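Local coordinates for protein acetoacetate decarboxylase (Sphingomonas wittichii, PDB 5UPB) that belongs to the acetoacetate decarboxylase-like lyases and probably acts on small oxo acids through a Schiff-base intermediate, as its relatives do, at residues Leu53-Tyr57 and Ala85-Ala89; Ala101-Val105 and Glu227-Phe232. One frame throughout, in Å; residues are numbered along the deposited sequence.

Contact 1: residues Leu53-Tyr57 and Ala85-Ala89; sequences LCMAY and ALSIA
The methyl of A85 sits over one face of the Y57 ring, a CH-pi contact in which CB stands 3.4 Å above the ring plane, offset toward the rim. The ring atoms nearest A85 CB are Y57 CE2 and CZ, both at 3.5 Å; S87 OG approaches the same ring obliquely near CE2. Y57 sets CG between its backbone N and carbonyl carbon (chi1 70°), which swings the ring across to the partner strand and points OH to E83, its hydrogen-bond partner. An alanine at Y57 would take away both the ring over A85 and the OH, and would probably open a gap on one side of that methyl and leave E83 without this hydrogen-bond mate.

The strands run antiparallel at 160°. M55-S87 and Y57-A85 are hydrogen-bonded pairs; S87 N reaches M55 O at 2.9 Å in a nearly straight bond. C54-I88 and A56-L86 are non-hydrogen-bonded pairs. At one end A89 N bonds L53 O at 3.0 Å, and a water donates to both L53 O and A89 O, bridging the two carbonyls. Beside it L53 CB meets A89 CB at 3.9 Å. Side chains alternate between the faces: M55 CG lies 4.1 Å from S87 CB on the Y57 side, while A56 CB touches L86 CD2 at 3.5 Å on the other.

This is an interior ladder of the antiparallel beta structure. Strand 21-34 flanks 53-57 and strand 95-105 flanks 85-89; L39 of helix 36-42 and F232 pack over C54 and I88, and Y31 and Y98 over M55.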
loop_
_atom_site.group_PDB
_atom_site.type_symbol
_atom_site.label_atom_id
_atom_site.label_comp_id
_atom_site.label_asym_id
_atom_site.label_seq_id
_atom_site.Cartn_x
_atom_site.Cartn_y
_atom_site.Cartn_z
ATOM N N LEU A 53 1.400 -11.108 -32.491
ATOM C CA LEU A 53 0.987 -11.792 -31.273
ATOM C C LEU A 53 1.614 -11.113 -30.062
ATOM O O LEU A 53 2.797 -10.774 -30.079
ATOM C CB LEU A 53 1.427 -13.250 -31.298
ATOM C CG LEU A 53 1.188 -14.025 -29.985
ATOM C CD1 LEU A 53 -0.314 -14.156 -29.639
ATOM C CD2 LEU A 53 1.874 -15.373 -30.014
ATOM N N CYS A 54 0.788 -10.863 -29.050
ATOM C CA CYS A 54 1.162 -10.324 -27.749
ATOM C C CYS A 54 0.485 -11.184 -26.710
ATOM O O CYS A 54 -0.514 -11.854 -27.012
ATOM C CB CYS A 54 0.714 -8.858 -27.513
ATOM S SG CYS A 54 1.392 -7.829 -28.680
ATOM N N MET A 55 1.055 -11.203 -25.505
ATOM C CA MET A 55 0.386 -11.837 -24.375
ATOM C C MET A 55 0.291 -10.816 -23.251
ATOM O O MET A 55 1.271 -10.114 -22.948
ATOM C CB MET A 55 1.076 -13.107 -23.845
ATOM C CG MET A 55 2.164 -12.966 -22.923
ATOM S SD MET A 55 2.546 -14.637 -22.357
ATOM C CE MET A 55 4.214 -14.761 -22.962
ATOM N N ALA A 56 -0.895 -10.693 -22.685
ATOM C CA ALA A 56 -1.094 -9.987 -21.425
ATOM C C ALA A 56 -1.244 -11.019 -20.309
ATOM O O ALA A 56 -1.915 -12.038 -20.508
ATOM C CB ALA A 56 -2.337 -9.113 -21.505
ATOM N N TYR A 57 -0.556 -10.814 -19.170
ATOM C CA TYR A 57 -0.801 -11.687 -18.027
ATOM C C TYR A 57 -0.844 -10.925 -16.720
ATOM O O TYR A 57 -0.236 -9.859 -16.560
ATOM C CB TYR A 57 0.230 -12.843 -17.902
ATOM C CG TYR A 57 1.643 -12.464 -17.503
ATOM C CD1 TYR A 57 1.967 -12.149 -16.193
ATOM C CD2 TYR A 57 2.653 -12.451 -18.435
ATOM C CE1 TYR A 57 3.270 -11.813 -15.841
ATOM C CE2 TYR A 57 3.946 -12.127 -18.094
ATOM C CZ TYR A 57 4.248 -11.806 -16.806
ATOM O OH TYR A 57 5.540 -11.507 -16.468
ATOM N N ALA A 85 1.938 -7.981 -16.972
ATOM C CA ALA A 85 2.808 -7.652 -18.087
ATOM C C ALA A 85 2.065 -7.669 -19.402
ATOM O O ALA A 85 1.076 -8.391 -19.585
ATOM C CB ALA A 85 3.984 -8.611 -18.178
ATOM N N LEU A 86 2.615 -6.890 -20.336
ATOM C CA LEU A 86 2.276 -6.937 -21.755
ATOM C C LEU A 86 3.549 -7.281 -22.511
ATOM O O LEU A 86 4.519 -6.510 -22.474
ATOM C CB LEU A 86 1.721 -5.581 -22.206
ATOM C CG LEU A 86 0.465 -5.152 -21.452
ATOM C CD1 LEU A 86 0.121 -3.690 -21.686
ATOM C CD2 LEU A 86 -0.684 -6.029 -21.917
ATOM N N SER A 87 3.572 -8.445 -23.155
ATOM C CA SER A 87 4.773 -8.968 -23.796
ATOM C C SER A 87 4.522 -9.183 -25.280
ATOM O O SER A 87 3.427 -9.567 -25.683
ATOM C CB SER A 87 5.255 -10.324 -23.186
ATOM O OG SER A 87 5.492 -10.227 -21.811
ATOM N N ILE A 88 5.584 -9.049 -26.070
ATOM C CA ILE A 88 5.512 -9.021 -27.531
ATOM C C ILE A 88 6.217 -10.248 -28.089
ATOM O O ILE A 88 7.381 -10.513 -27.758
ATOM C CB ILE A 88 6.154 -7.734 -28.074
ATOM C CG1 ILE A 88 5.424 -6.522 -27.487
ATOM C CG2 ILE A 88 6.158 -7.728 -29.609
ATOM C CD1 ILE A 88 6.114 -5.190 -27.746
ATOM N N ALA A 89 5.522 -10.996 -28.941
ATOM C CA ALA A 89 6.175 -12.115 -29.609
ATOM C C ALA A 89 7.144 -11.575 -30.651
ATOM O O ALA A 89 6.814 -10.653 -31.401
ATOM C CB ALA A 89 5.146 -13.042 -30.253
HETATM O O HOH W 1 4.288 -10.168 -32.387
#

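Contact 2: residues Ala101-Val105 and Glu227-Phe232; sequences AFVWV and EALECF
F102 and L229 bring the two backbones nearest, yet their CA atoms stay 8.6 Å apart: the 101-105 chain turns a corner at F102, where A101 and F102 form a classic beta bulge opposite L86, and 229-232 is a short 3-10 turn. Side chains therefore carry the contact.

W104 NE1 donates to E227 OE2 at 2.9 Å with an N-H...O angle of 165°. The acceptor lies in the indole plane, at its edge, but the donor comes from above the carboxylate, 51° out of that plane. A bend at chi2 folds the E227 chain and brings its carboxylate to the indole edge, turned steeply against the ring, while OE1 makes a salt bridge to K122, so both oxygens are engaged. Farther along the same rim, W104 CH2 meets L229 CD2 at 3.8 Å, the methyl coming in obliquely.

F232 turns its edge toward the F102 face in an offset edge-to-face pair, planes at 72° and centroids 5.6 Å apart. The F102 rim also meets A228: CE2 lies 3.4 Å from A228 O, and CZ touches the A228 methyl. A228 O also accepts a hydrogen bond from C231 N within the turn.

The contact thus ties the bulged strand 95-105 to the loop between strands 206-221 and 235-249. L42 of helix 36-42 covers F102 and F232, L158 of strand 156-166 packs on W104 and L229, and F6 of the second subunit stacks on F102.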
loop_
_atom_site.group_PDB
_atom_site.type_symbol
_atom_site.label_atom_id
_atom_site.label_comp_id
_atom_site.label_asym_id
_atom_site.label_seq_id
_atom_site.Cartn_x
_atom_site.Cartn_y
_atom_site.Cartn_z
ATOM N N ALA A 101 7.734 -6.025 -22.809
ATOM C CA ALA A 101 7.948 -4.574 -22.933
ATOM C C ALA A 101 7.520 -3.820 -21.685
ATOM O O ALA A 101 8.249 -2.953 -21.203
ATOM C CB ALA A 101 7.173 -4.040 -24.134
ATOM N N PHE A 102 6.297 -4.059 -21.212
ATOM C CA PHE A 102 5.758 -3.362 -20.050
ATOM C C PHE A 102 5.435 -4.393 -18.974
ATOM O O PHE A 102 4.556 -5.236 -19.179
ATOM C CB PHE A 102 4.480 -2.585 -20.384
ATOM C CG PHE A 102 4.609 -1.592 -21.511
ATOM C CD1 PHE A 102 5.824 -1.110 -21.912
ATOM C CD2 PHE A 102 3.476 -1.154 -22.156
ATOM C CE1 PHE A 102 5.910 -0.200 -22.947
ATOM C CE2 PHE A 102 3.557 -0.264 -23.188
ATOM C CZ PHE A 102 4.782 0.213 -23.576
ATOM N N VAL A 103 6.060 -4.255 -17.811
ATOM C CA VAL A 103 5.848 -5.125 -16.661
ATOM C C VAL A 103 5.677 -4.260 -15.422
ATOM O O VAL A 103 6.437 -3.304 -15.216
ATOM C CB VAL A 103 7.034 -6.083 -16.465
ATOM C CG1 VAL A 103 6.772 -7.066 -15.300
ATOM C CG2 VAL A 103 7.310 -6.832 -17.758
ATOM N N TRP A 104 4.679 -4.598 -14.594
ATOM C CA TRP A 104 4.464 -3.971 -13.293
ATOM C C TRP A 104 4.461 -5.077 -12.240
ATOM O O TRP A 104 3.819 -6.114 -12.432
ATOM C CB TRP A 104 3.140 -3.169 -13.243
ATOM C CG TRP A 104 3.040 -2.048 -14.275
ATOM C CD1 TRP A 104 3.330 -0.705 -14.077
ATOM C CD2 TRP A 104 2.631 -2.166 -15.649
ATOM N NE1 TRP A 104 3.107 -0.004 -15.239
ATOM C CE2 TRP A 104 2.687 -0.875 -16.217
ATOM C CE3 TRP A 104 2.220 -3.237 -16.451
ATOM C CZ2 TRP A 104 2.353 -0.624 -17.541
ATOM C CZ3 TRP A 104 1.876 -2.982 -17.777
ATOM C CH2 TRP A 104 1.947 -1.668 -18.302
ATOM N N VAL A 105 5.207 -4.863 -11.151
ATOM C CA VAL A 105 5.374 -5.835 -10.081
ATOM C C VAL A 105 5.173 -5.077 -8.778
ATOM O O VAL A 105 5.283 -3.843 -8.729
ATOM C CB VAL A 105 6.766 -6.542 -10.176
ATOM C CG1 VAL A 105 7.927 -5.569 -9.898
ATOM C CG2 VAL A 105 6.864 -7.718 -9.238
ATOM N N GLU A 227 2.578 6.316 -19.066
ATOM C CA GLU A 227 2.632 4.981 -19.650
ATOM C C GLU A 227 2.327 5.114 -21.126
ATOM O O GLU A 227 1.869 6.159 -21.582
ATOM C CB GLU A 227 1.615 4.033 -19.011
ATOM C CG GLU A 227 1.727 3.899 -17.513
ATOM C CD GLU A 227 2.932 3.082 -17.094
ATOM O OE1 GLU A 227 3.750 2.708 -17.978
ATOM O OE2 GLU A 227 3.065 2.792 -15.876
ATOM N N ALA A 228 2.488 4.028 -21.861
ATOM C CA ALA A 228 2.224 4.031 -23.293
ATOM C C ALA A 228 1.335 2.856 -23.665
ATOM O O ALA A 228 1.593 2.143 -24.639
ATOM C CB ALA A 228 3.516 3.980 -24.107
ATOM N N LEU A 229 0.258 2.668 -22.892
ATOM C CA LEU A 229 -0.636 1.529 -23.050
ATOM C C LEU A 229 -1.339 1.553 -24.394
ATOM O O LEU A 229 -1.726 0.501 -24.893
ATOM C CB LEU A 229 -1.660 1.523 -21.918
ATOM C CG LEU A 229 -1.035 1.301 -20.548
ATOM C CD1 LEU A 229 -1.896 1.885 -19.420
ATOM C CD2 LEU A 229 -0.831 -0.186 -20.351
ATOM N N GLU A 230 -1.491 2.737 -24.991
ATOM C CA GLU A 230 -2.144 2.855 -26.285
ATOM C C GLU A 230 -1.430 2.036 -27.361
ATOM O O GLU A 230 -2.028 1.762 -28.402
ATOM C CB GLU A 230 -2.229 4.333 -26.694
ATOM C CG GLU A 230 -3.267 5.132 -25.879
ATOM C CD GLU A 230 -2.800 5.496 -24.441
ATOM O OE1 GLU A 230 -1.577 5.442 -24.146
ATOM O OE2 GLU A 230 -3.671 5.835 -23.602
ATOM N N CYS A 231 -0.153 1.699 -27.175
ATOM C CA CYS A 231 0.553 0.863 -28.141
ATOM C C CYS A 231 -0.094 -0.515 -28.321
ATOM O O CYS A 231 0.092 -1.141 -29.371
ATOM C CB CYS A 231 2.008 0.715 -27.712
ATOM S SG CYS A 231 2.887 2.256 -27.701
ATOM N N PHE A 232 -0.863 -0.982 -27.337
ATOM C CA PHE A 232 -1.529 -2.277 -27.380
ATOM C C PHE A 232 -3.029 -2.140 -27.607
ATOM O O PHE A 232 -3.756 -3.124 -27.522
ATOM C CB PHE A 232 -1.250 -3.060 -26.096
ATOM C CG PHE A 232 0.187 -3.524 -25.963
ATOM C CD1 PHE A 232 1.139 -2.725 -25.371
ATOM C CD2 PHE A 232 0.566 -4.780 -26.403
ATOM C CE1 PHE A 232 2.452 -3.150 -25.248
ATOM C CE2 PHE A 232 1.876 -5.212 -26.285
ATOM C CZ PHE A 232 2.820 -4.396 -25.703
#

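Along the chain the two contacts come in series. Contact 1 closes first: strand 53-65 runs out and the chain returns as strand 80-92, with 27 residues between the segments, about half of them the continuing strands themselves. Strand 95-105 follows directly and pairs with 80-92, with L86 N 2.8 Å from F102 O in a probable hydrogen bond. Contact 2 then opens from this strand and closes only after 121 residues, mostly strand and loop, when 227-232 folds back. F232 completes the join, its CE2 lying 3.6 Å from C54 SG, while V103 packs on A85. One local hairpin-like pairing and one long-range closure thus meet around strand 80-92.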